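Local coordinates for protein sulfotransferase (Alicyclobacillus acidocaldarius subsp. acidocaldarius, PDB 3RNL) that probably transfers sulfuryl groups to an acceptor substrate, and binds magnesium, at residues S23-Y35 against C202-T216. Numbering follows the deposited sequence.
With MG (magnesium ion), chain B.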
ATOM      1  N   SER A  23      -6.091  -4.430   7.467  0.71 19.25           N
ATOM      2  CA  SER A  23      -7.238  -4.206   8.338  0.71 18.32           C
ATOM      3  C   SER A  23      -8.264  -3.309   7.651  0.71 17.43           C
ATOM      4  O   SER A  23      -9.467  -3.567   7.704  0.71 19.56           O
ATOM      5  CB  SER A  23      -6.799  -3.601   9.675  0.71 19.42           C
ATOM      6  OG  SER A  23      -6.004  -4.528  10.387  0.71 21.79           O
ATOM      7  N   LEU A  24      -7.787  -2.263   6.985  1.00 16.18           N
ATOM      8  CA  LEU A  24      -8.700  -1.355   6.301  1.00 16.70           C
ATOM      9  C   LEU A  24      -9.560  -2.127   5.295  1.00 16.57           C
ATOM     10  O   LEU A  24     -10.781  -1.952   5.220  1.00 14.17           O
ATOM     11  CB  LEU A  24      -7.919  -0.246   5.594  1.00 14.73           C
ATOM     12  CG  LEU A  24      -8.773   0.731   4.785  1.00 14.83           C
ATOM     13  CD1 LEU A  24      -9.697   1.494   5.725  1.00 21.69           C
ATOM     14  CD2 LEU A  24      -7.877   1.690   4.000  1.00 21.94           C
ATOM     15  N   ASP A  25      -8.906  -2.966   4.497  1.00 13.11           N
ATOM     16  CA  ASP A  25      -9.605  -3.818   3.535  1.00 15.54           C
ATOM     17  C   ASP A  25     -10.670  -4.676   4.245  1.00 14.99           C
ATOM     18  O   ASP A  25     -11.819  -4.741   3.810  1.00 16.32           O
ATOM     19  CB  ASP A  25      -8.566  -4.677   2.792  1.00 21.86           C
ATOM     20  CG  ASP A  25      -9.180  -5.754   1.902  1.00 37.82           C
ATOM     21  OD1 ASP A  25     -10.326  -6.184   2.150  1.00 41.81           O
ATOM     22  OD2 ASP A  25      -8.484  -6.199   0.953  1.00 38.23           O
ATOM     23  N   ARG A  26     -10.284  -5.328   5.339  1.00 13.66           N
ATOM     24  CA  ARG A  26     -11.217  -6.164   6.089  1.00 19.06           C
ATOM     25  C   ARG A  26     -12.446  -5.374   6.557  1.00 22.57           C
ATOM     26  O   ARG A  26     -13.591  -5.820   6.412  1.00 21.09           O
ATOM     27  CB  ARG A  26     -10.491  -6.817   7.272  1.00 22.72           C
ATOM     28  CG  ARG A  26     -11.364  -7.701   8.148  1.00 38.83           C
ATOM     29  CD  ARG A  26     -10.500  -8.694   8.929  1.00 47.39           C
ATOM     30  NE  ARG A  26      -9.279  -8.067   9.430  1.00 49.24           N
ATOM     31  CZ  ARG A  26      -9.183  -7.456  10.607  1.00 48.64           C
ATOM     32  NH1 ARG A  26     -10.240  -7.403  11.409  1.00 50.57           N
ATOM     33  NH2 ARG A  26      -8.030  -6.907  10.985  1.00 40.30           N
ATOM     34  N   TYR A  27     -12.210  -4.191   7.114  1.00 17.12           N
ATOM     35  CA  TYR A  27     -13.313  -3.362   7.593  1.00 16.18           C
ATOM     36  C   TYR A  27     -14.234  -2.869   6.471  1.00 16.42           C
ATOM     37  O   TYR A  27     -15.454  -2.881   6.620  1.00 17.64           O
ATOM     38  CB  TYR A  27     -12.787  -2.171   8.382  1.00 14.91           C
ATOM     39  CG  TYR A  27     -11.973  -2.552   9.589  1.00 15.78           C
ATOM     40  CD1 TYR A  27     -12.159  -3.779  10.222  1.00 18.86           C
ATOM     41  CD2 TYR A  27     -11.017  -1.688  10.099  1.00 19.60           C
ATOM     42  CE1 TYR A  27     -11.401  -4.132  11.334  1.00 25.20           C
ATOM     43  CE2 TYR A  27     -10.256  -2.031  11.208  1.00 21.18           C
ATOM     44  CZ  TYR A  27     -10.459  -3.255  11.820  1.00 27.04           C
ATOM     45  OH  TYR A  27      -9.710  -3.589  12.925  1.00 28.60           O
ATOM     46  N   LEU A  28     -13.657  -2.398   5.368  1.00 13.34           N
ATOM     47  CA  LEU A  28     -14.482  -1.908   4.264  1.00 13.42           C
ATOM     48  C   LEU A  28     -15.315  -3.025   3.650  1.00 15.91           C
ATOM     49  O   LEU A  28     -16.470  -2.810   3.264  1.00 15.56           O
ATOM     50  CB  LEU A  28     -13.617  -1.249   3.188  1.00 12.21           C
ATOM     51  CG  LEU A  28     -13.029   0.093   3.617  1.00 13.57           C
ATOM     52  CD1 LEU A  28     -12.023   0.577   2.578  1.00 14.02           C
ATOM     53  CD2 LEU A  28     -14.115   1.139   3.831  1.00 18.26           C
ATOM     54  N   SER A  29     -14.724  -4.214   3.558  0.58 15.58           N
ATOM     55  CA  SER A  29     -15.399  -5.368   2.965  0.58 17.97           C
ATOM     56  C   SER A  29     -16.691  -5.692   3.696  0.58 20.56           C
ATOM     57  O   SER A  29     -17.623  -6.227   3.105  0.58 19.64           O
ATOM     58  CB  SER A  29     -14.497  -6.604   2.984  0.58 17.07           C
ATOM     59  OG  SER A  29     -13.344  -6.406   2.193  0.58 18.69           O
ATOM     60  N   GLN A  30     -16.740  -5.376   4.984  1.00 18.14           N
ATOM     61  CA  GLN A  30     -17.931  -5.666   5.789  1.00 17.44           C
ATOM     62  C   GLN A  30     -19.138  -4.810   5.396  1.00 18.67           C
ATOM     63  O   GLN A  30     -20.276  -5.166   5.702  1.00 18.43           O
ATOM     64  CB  GLN A  30     -17.655  -5.453   7.271  1.00 19.44           C
ATOM     65  CG  GLN A  30     -16.574  -6.348   7.849  1.00 20.94           C
ATOM     66  CD  GLN A  30     -16.256  -5.963   9.272  1.00 25.36           C
ATOM     67  OE1 GLN A  30     -17.022  -5.239   9.905  1.00 31.88           O
ATOM     68  NE2 GLN A  30     -15.126  -6.437   9.786  1.00 27.16           N
ATOM     69  N   HIS A  31     -18.891  -3.675   4.748  1.00 16.56           N
ATOM     70  CA  HIS A  31     -19.978  -2.764   4.364  1.00 18.52           C
ATOM     71  C   HIS A  31     -20.863  -3.437   3.311  1.00 18.96           C
ATOM     72  O   HIS A  31     -20.362  -4.027   2.368  1.00 16.73           O
ATOM     73  CB  HIS A  31     -19.382  -1.458   3.820  1.00 16.39           C
ATOM     74  CG  HIS A  31     -20.367  -0.329   3.691  1.00 17.79           C
ATOM     75  ND1 HIS A  31     -21.436  -0.367   2.819  1.00 18.20           N
ATOM     76  CD2 HIS A  31     -20.415   0.883   4.295  1.00 14.46           C
ATOM     77  CE1 HIS A  31     -22.112   0.769   2.904  1.00 18.94           C
ATOM     78  NE2 HIS A  31     -21.508   1.549   3.790  1.00 17.69           N
ATOM     79  N   PRO A  32     -22.191  -3.355   3.462  1.00 18.96           N
ATOM     80  CA  PRO A  32     -23.046  -4.060   2.493  1.00 21.01           C
ATOM     81  C   PRO A  32     -22.956  -3.514   1.056  1.00 20.19           C
ATOM     82  O   PRO A  32     -23.315  -4.229   0.122  1.00 21.44           O
ATOM     83  CB  PRO A  32     -24.468  -3.865   3.066  1.00 21.92           C
ATOM     84  CG  PRO A  32     -24.366  -2.654   3.950  1.00 27.23           C
ATOM     85  CD  PRO A  32     -22.968  -2.693   4.528  1.00 23.78           C
ATOM     86  N   ASP A  33     -22.516  -2.264   0.897  1.00 15.60           N
ATOM     87  CA  ASP A  33     -22.382  -1.621  -0.411  1.00 14.95           C
ATOM     88  C   ASP A  33     -20.963  -1.669  -1.000  1.00 15.99           C
ATOM     89  O   ASP A  33     -20.686  -0.994  -1.981  1.00 15.93           O
ATOM     90  CB  ASP A  33     -22.907  -0.186  -0.368  1.00 16.86           C
ATOM     91  CG  ASP A  33     -23.638   0.214  -1.640  1.00 26.44           C
ATOM     92  OD1 ASP A  33     -23.860  -0.645  -2.531  1.00 25.47           O
ATOM     93  OD2 ASP A  33     -24.004   1.403  -1.735  1.00 25.94           O
ATOM     94  N   ILE A  34     -20.052  -2.386  -0.346  1.00 15.56           N
ATOM     95  CA  ILE A  34     -18.673  -2.484  -0.837  1.00 13.22           C
ATOM     96  C   ILE A  34     -18.280  -3.939  -1.055  1.00 18.70           C
ATOM     97  O   ILE A  34     -18.497  -4.776  -0.176  1.00 15.83           O
ATOM     98  CB  ILE A  34     -17.695  -1.887   0.189  1.00 14.53           C
ATOM     99  CG1 ILE A  34     -18.032  -0.417   0.452  1.00 15.34           C
ATOM    100  CG2 ILE A  34     -16.238  -2.028  -0.289  1.00 13.52           C
ATOM    101  CD1 ILE A  34     -17.131   0.226   1.515  1.00 14.69           C
ATOM    102  N   TYR A  35     -17.688  -4.249  -2.209  1.00 13.78           N
ATOM    103  CA  TYR A  35     -17.157  -5.592  -2.447  1.00 13.34           C
ATOM    104  C   TYR A  35     -15.666  -5.529  -2.728  1.00 16.77           C
ATOM    105  O   TYR A  35     -15.233  -4.737  -3.554  1.00 12.34           O
ATOM    106  CB  TYR A  35     -17.831  -6.274  -3.644  1.00 14.02           C
ATOM    107  CG  TYR A  35     -17.306  -7.680  -3.837  1.00 15.42           C
ATOM    108  CD1 TYR A  35     -17.860  -8.741  -3.126  1.00 20.23           C
ATOM    109  CD2 TYR A  35     -16.240  -7.943  -4.689  1.00 15.56           C
ATOM    110  CE1 TYR A  35     -17.382 -10.028  -3.267  1.00 24.50           C
ATOM    111  CE2 TYR A  35     -15.755  -9.242  -4.841  1.00 17.61           C
ATOM    112  CZ  TYR A  35     -16.333 -10.273  -4.122  1.00 23.03           C
ATOM    113  OH  TYR A  35     -15.864 -11.561  -4.236  1.00 25.41           O
ATOM    114  N   CYS A 202     -13.775   6.856   4.705  1.00 11.84           N
ATOM    115  CA  CYS A 202     -13.592   6.163   3.421  1.00 13.44           C
ATOM    116  C   CYS A 202     -14.930   5.891   2.761  1.00 12.59           C
ATOM    117  O   CYS A 202     -15.052   5.964   1.546  1.00 13.57           O
ATOM    118  CB  CYS A 202     -12.834   4.845   3.580  1.00 15.64           C
ATOM    119  SG  CYS A 202     -11.118   5.065   4.054  1.00 17.29           S
ATOM    120  N   CYS A 203     -15.946   5.567   3.556  1.00 14.62           N
ATOM    121  CA  CYS A 203     -17.274   5.392   2.992  1.00 14.12           C
ATOM    122  C   CYS A 203     -17.762   6.665   2.298  1.00 13.60           C
ATOM    123  O   CYS A 203     -18.308   6.615   1.194  1.00 14.49           O
ATOM    124  CB  CYS A 203     -18.269   4.978   4.076  1.00 16.59           C
ATOM    125  SG  CYS A 203     -17.911   3.321   4.767  1.00 20.79           S
ATOM    126  N   ALA A 204     -17.589   7.802   2.957  1.00 13.44           N
ATOM    127  CA  ALA A 204     -17.973   9.085   2.359  1.00 14.77           C
ATOM    128  C   ALA A 204     -17.216   9.316   1.037  1.00 15.78           C
ATOM    129  O   ALA A 204     -17.799   9.727   0.022  1.00 16.25           O
ATOM    130  CB  ALA A 204     -17.708  10.220   3.340  1.00 14.97           C
ATOM    131  N   PHE A 205     -15.916   9.058   1.062  1.00 12.87           N
ATOM    132  CA  PHE A 205     -15.076   9.174  -0.143  1.00 11.13           C
ATOM    133  C   PHE A 205     -15.592   8.283  -1.281  1.00 13.33           C
ATOM    134  O   PHE A 205     -15.678   8.722  -2.445  1.00 15.40           O
ATOM    135  CB  PHE A 205     -13.639   8.807   0.221  1.00  9.80           C
ATOM    136  CG  PHE A 205     -12.687   8.764  -0.952  1.00 12.11           C
ATOM    137  CD1 PHE A 205     -12.438   9.905  -1.706  1.00 14.91           C
ATOM    138  CD2 PHE A 205     -12.010   7.593  -1.264  1.00 10.39           C
ATOM    139  CE1 PHE A 205     -11.527   9.866  -2.780  1.00 13.26           C
ATOM    140  CE2 PHE A 205     -11.083   7.550  -2.329  1.00 10.82           C
ATOM    141  CZ  PHE A 205     -10.865   8.687  -3.088  1.00 11.47           C
ATOM    142  N   LEU A 206     -15.956   7.046  -0.941  1.00 12.39           N
ATOM    143  CA  LEU A 206     -16.419   6.069  -1.925  1.00 13.24           C
ATOM    144  C   LEU A 206     -17.872   6.296  -2.329  1.00 18.92           C
ATOM    145  O   LEU A 206     -18.372   5.637  -3.231  1.00 22.10           O
ATOM    146  CB  LEU A 206     -16.244   4.634  -1.404  1.00 13.68           C
ATOM    147  CG  LEU A 206     -14.777   4.231  -1.179  1.00 13.27           C
ATOM    148  CD1 LEU A 206     -14.642   2.850  -0.535  1.00 14.66           C
ATOM    149  CD2 LEU A 206     -13.971   4.307  -2.496  1.00 15.55           C
ATOM    150  N   GLY A 207     -18.544   7.209  -1.639  1.00 17.36           N
ATOM    151  CA  GLY A 207     -19.928   7.532  -1.953  1.00 20.82           C
ATOM    152  C   GLY A 207     -20.907   6.441  -1.545  1.00 28.50           C
ATOM    153  O   GLY A 207     -21.921   6.236  -2.218  1.00 25.80           O
ATOM    154  N   VAL A 208     -20.612   5.728  -0.460  1.00 18.89           N
ATOM    155  CA  VAL A 208     -21.582   4.789   0.091  1.00 16.83           C
ATOM    156  C   VAL A 208     -22.005   5.265   1.478  1.00 16.77           C
ATOM    157  O   VAL A 208     -21.427   6.214   2.016  1.00 18.87           O
ATOM    158  CB  VAL A 208     -21.019   3.350   0.170  1.00 20.52           C
ATOM    159  CG1 VAL A 208     -20.705   2.812  -1.236  1.00 17.10           C
ATOM    160  CG2 VAL A 208     -19.765   3.291   1.077  1.00 15.75           C
ATOM    161  N   SER A 209     -22.966   4.575   2.086  1.00 18.08           N
ATOM    162  CA  SER A 209     -23.561   5.060   3.326  1.00 21.91           C
ATOM    163  C   SER A 209     -22.543   5.159   4.452  1.00 26.51           C
ATOM    164  O   SER A 209     -21.754   4.235   4.689  1.00 20.54           O
ATOM    165  CB  SER A 209     -24.725   4.164   3.769  1.00 21.33           C
ATOM    166  OG  SER A 209     -25.221   4.576   5.037  1.00 26.03           O
ATOM    167  N   THR A 210     -22.568   6.282   5.155  1.00 17.58           N
ATOM    168  CA  THR A 210     -21.710   6.437   6.319  1.00 19.68           C
ATOM    169  C   THR A 210     -22.370   5.887   7.577  1.00 24.48           C
ATOM    170  O   THR A 210     -21.773   5.938   8.656  1.00 22.96           O
ATOM    171  CB  THR A 210     -21.337   7.907   6.574  1.00 21.71           C
ATOM    172  OG1 THR A 210     -22.536   8.686   6.652  1.00 24.25           O
ATOM    173  CG2 THR A 210     -20.427   8.443   5.452  1.00 18.00           C
ATOM    174  N   ASP A 211     -23.572   5.324   7.483  1.00 23.11           N
ATOM    175  CA  ASP A 211     -24.090   4.834   8.740  1.00 29.69           C
ATOM    176  C   ASP A 211     -23.739   3.366   8.652  1.00 31.97           C
ATOM    177  O   ASP A 211     -24.535   2.513   8.256  1.00 31.18           O
ATOM    178  CB  ASP A 211     -25.609   5.022   8.693  1.00 30.63           C
ATOM    179  CG  ASP A 211     -26.322   4.475   9.920  1.00 40.76           C
ATOM    180  OD1 ASP A 211     -25.736   4.480  11.021  1.00 44.96           O
ATOM    181  OD2 ASP A 211     -27.490   4.055   9.776  1.00 41.91           O
ATOM    182  N   PHE A 212     -22.565   3.084   9.200  1.00 27.95           N
ATOM    183  CA  PHE A 212     -21.985   1.761   9.182  1.00 24.66           C
ATOM    184  C   PHE A 212     -21.031   1.747  10.347  1.00 25.18           C
ATOM    185  O   PHE A 212     -20.294   2.713  10.543  1.00 25.20           O
ATOM    186  CB  PHE A 212     -21.239   1.579   7.853  1.00 23.25           C
ATOM    187  CG  PHE A 212     -20.303   0.396   7.820  1.00 22.11           C
ATOM    188  CD1 PHE A 212     -20.786  -0.889   7.980  1.00 22.12           C
ATOM    189  CD2 PHE A 212     -18.943   0.576   7.578  1.00 22.42           C
ATOM    190  CE1 PHE A 212     -19.924  -1.980   7.939  1.00 27.80           C
ATOM    191  CE2 PHE A 212     -18.077  -0.504   7.532  1.00 22.30           C
ATOM    192  CZ  PHE A 212     -18.571  -1.789   7.719  1.00 22.25           C
ATOM    193  N   VAL A 213     -21.004   0.662  11.107  1.00 21.44           N
ATOM    194  CA  VAL A 213     -19.934   0.446  12.071  1.00 24.35           C
ATOM    195  C   VAL A 213     -19.220  -0.854  11.769  1.00 26.71           C
ATOM    196  O   VAL A 213     -19.826  -1.917  11.907  1.00 27.24           O
ATOM    197  CB  VAL A 213     -20.460   0.418  13.513  1.00 36.23           C
ATOM    198  CG1 VAL A 213     -19.306   0.224  14.483  1.00 33.79           C
ATOM    199  CG2 VAL A 213     -21.203   1.704  13.820  1.00 36.35           C
ATOM    200  N   PRO A 214     -17.937  -0.795  11.390  1.00 22.89           N
ATOM    201  CA  PRO A 214     -17.274  -2.079  11.167  1.00 23.84           C
ATOM    202  C   PRO A 214     -17.070  -2.812  12.484  1.00 29.67           C
ATOM    203  O   PRO A 214     -17.008  -2.187  13.549  1.00 28.55           O
ATOM    204  CB  PRO A 214     -15.922  -1.671  10.574  1.00 23.89           C
ATOM    205  CG  PRO A 214     -15.672  -0.314  11.136  1.00 25.52           C
ATOM    206  CD  PRO A 214     -17.028   0.344  11.178  1.00 24.16           C
ATOM    207  N   ASP A 215     -16.937  -4.131  12.403  1.00 26.33           N
ATOM    208  CA  ASP A 215     -16.612  -4.932  13.572  1.00 28.43           C
ATOM    209  C   ASP A 215     -15.089  -5.018  13.614  1.00 33.76           C
ATOM    210  O   ASP A 215     -14.458  -5.613  12.741  1.00 31.54           O
ATOM    211  CB  ASP A 215     -17.226  -6.318  13.425  1.00 33.88           C
ATOM    212  CG  ASP A 215     -16.732  -7.298  14.473  1.00 45.66           C
ATOM    213  OD1 ASP A 215     -15.987  -6.892  15.391  1.00 41.13           O
ATOM    214  OD2 ASP A 215     -17.108  -8.484  14.372  1.00 45.32           O
ATOM    215  N   THR A 216     -14.505  -4.376  14.618  1.00 28.26           N
ATOM    216  CA  THR A 216     -13.052  -4.253  14.719  1.00 33.60           C
ATOM    217  C   THR A 216     -12.435  -5.304  15.640  1.00 47.00           C
ATOM    218  O   THR A 216     -11.229  -5.276  15.904  1.00 46.55           O
ATOM    219  CB  THR A 216     -12.631  -2.840  15.157  1.00 40.88           C
ATOM    220  OG1 THR A 216     -13.206  -2.540  16.436  1.00 48.25           O
ATOM    221  CG2 THR A 216     -13.100  -1.810  14.131  1.00 38.18           C
TER
HETATM  222 MG    MG B 311     -19.476  -5.952   1.601  1.00 20.84          MG
HETATM  223  O   HOH W   1      -9.443  -6.074  13.954  1.00 49.35           O
HETATM  224  O   HOH W   2     -20.240  -4.282  10.675  1.00 56.83           O
HETATM  225  O   HOH W   3     -20.894  -7.093   3.374  1.00 26.54           O
HETATM  226  O   HOH W   4     -21.485  -6.658   0.217  1.00 29.65           O
HETATM  227  O   HOH W   5     -24.623   2.777   0.632  1.00 19.51           O
HETATM  228  O   HOH W   6     -18.768  -8.292   0.744  1.00 36.73           O
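The imidazole of His31 is gripped at both nitrogens, one by each side of the contact. NE2 donates to Ser209 O at 2.8 Å, in the ring plane and onto a lone pair of that carbonyl, while ND1 accepts the backbone N-H of Asp33. Together they fix the ring's rotation and are consistent with a proton on NE2 and a bare ND1. CG of His31 stands anti to the backbone N (chi1 -166°), which carries the ring across to the end of helix 195-206 and the loop beyond. Val208 CG2, from the loop, lies over one face, 4.0 Å from the ring centroid, and Cys203 SG, from the last turns of the helix, comes obliquely to CD2. Phe212 offers its own face to His31 CB, 4.0 Å from the phenyl centroid, with the two ring planes at 53°; Tyr27 O and Gln30 CB sit at the phenyl edge. A leucine in place of His31 would probably leave Ser209 O and the Asp33 N-H without their mates and let the turn and the loop shift against each other.

Further along, the extended Gln30 uses its amide as a two-pronged clamp on the backbone of Asp215: OE1 accepts from Asp215 N at 2.7 Å, and NE2 returns a nearly straight bond to Asp215 O at 3.1 Å. Next to it Thr216 CG2 rests on a face of the Tyr27 ring, a CH-pi contact, and a water joins Tyr27 OH, Thr216 O and Arg26 NH1. Deeper in, Leu28 CD2 packs on Cys202 CB at 3.9 Å, with Leu113 of strand 111-116 touching both residues.

Through its backbone O, His31 also joins Ser29 O, Ile34 O and three waters around magnesium. The contact sets the end of helix 195-206 and the loop after it against the type I turn from His31 to Ile34, which links helix 21-29 to an outermost strand of the parallel sheet, within the alpha-beta-alpha sandwich of the sulfotransferase fold.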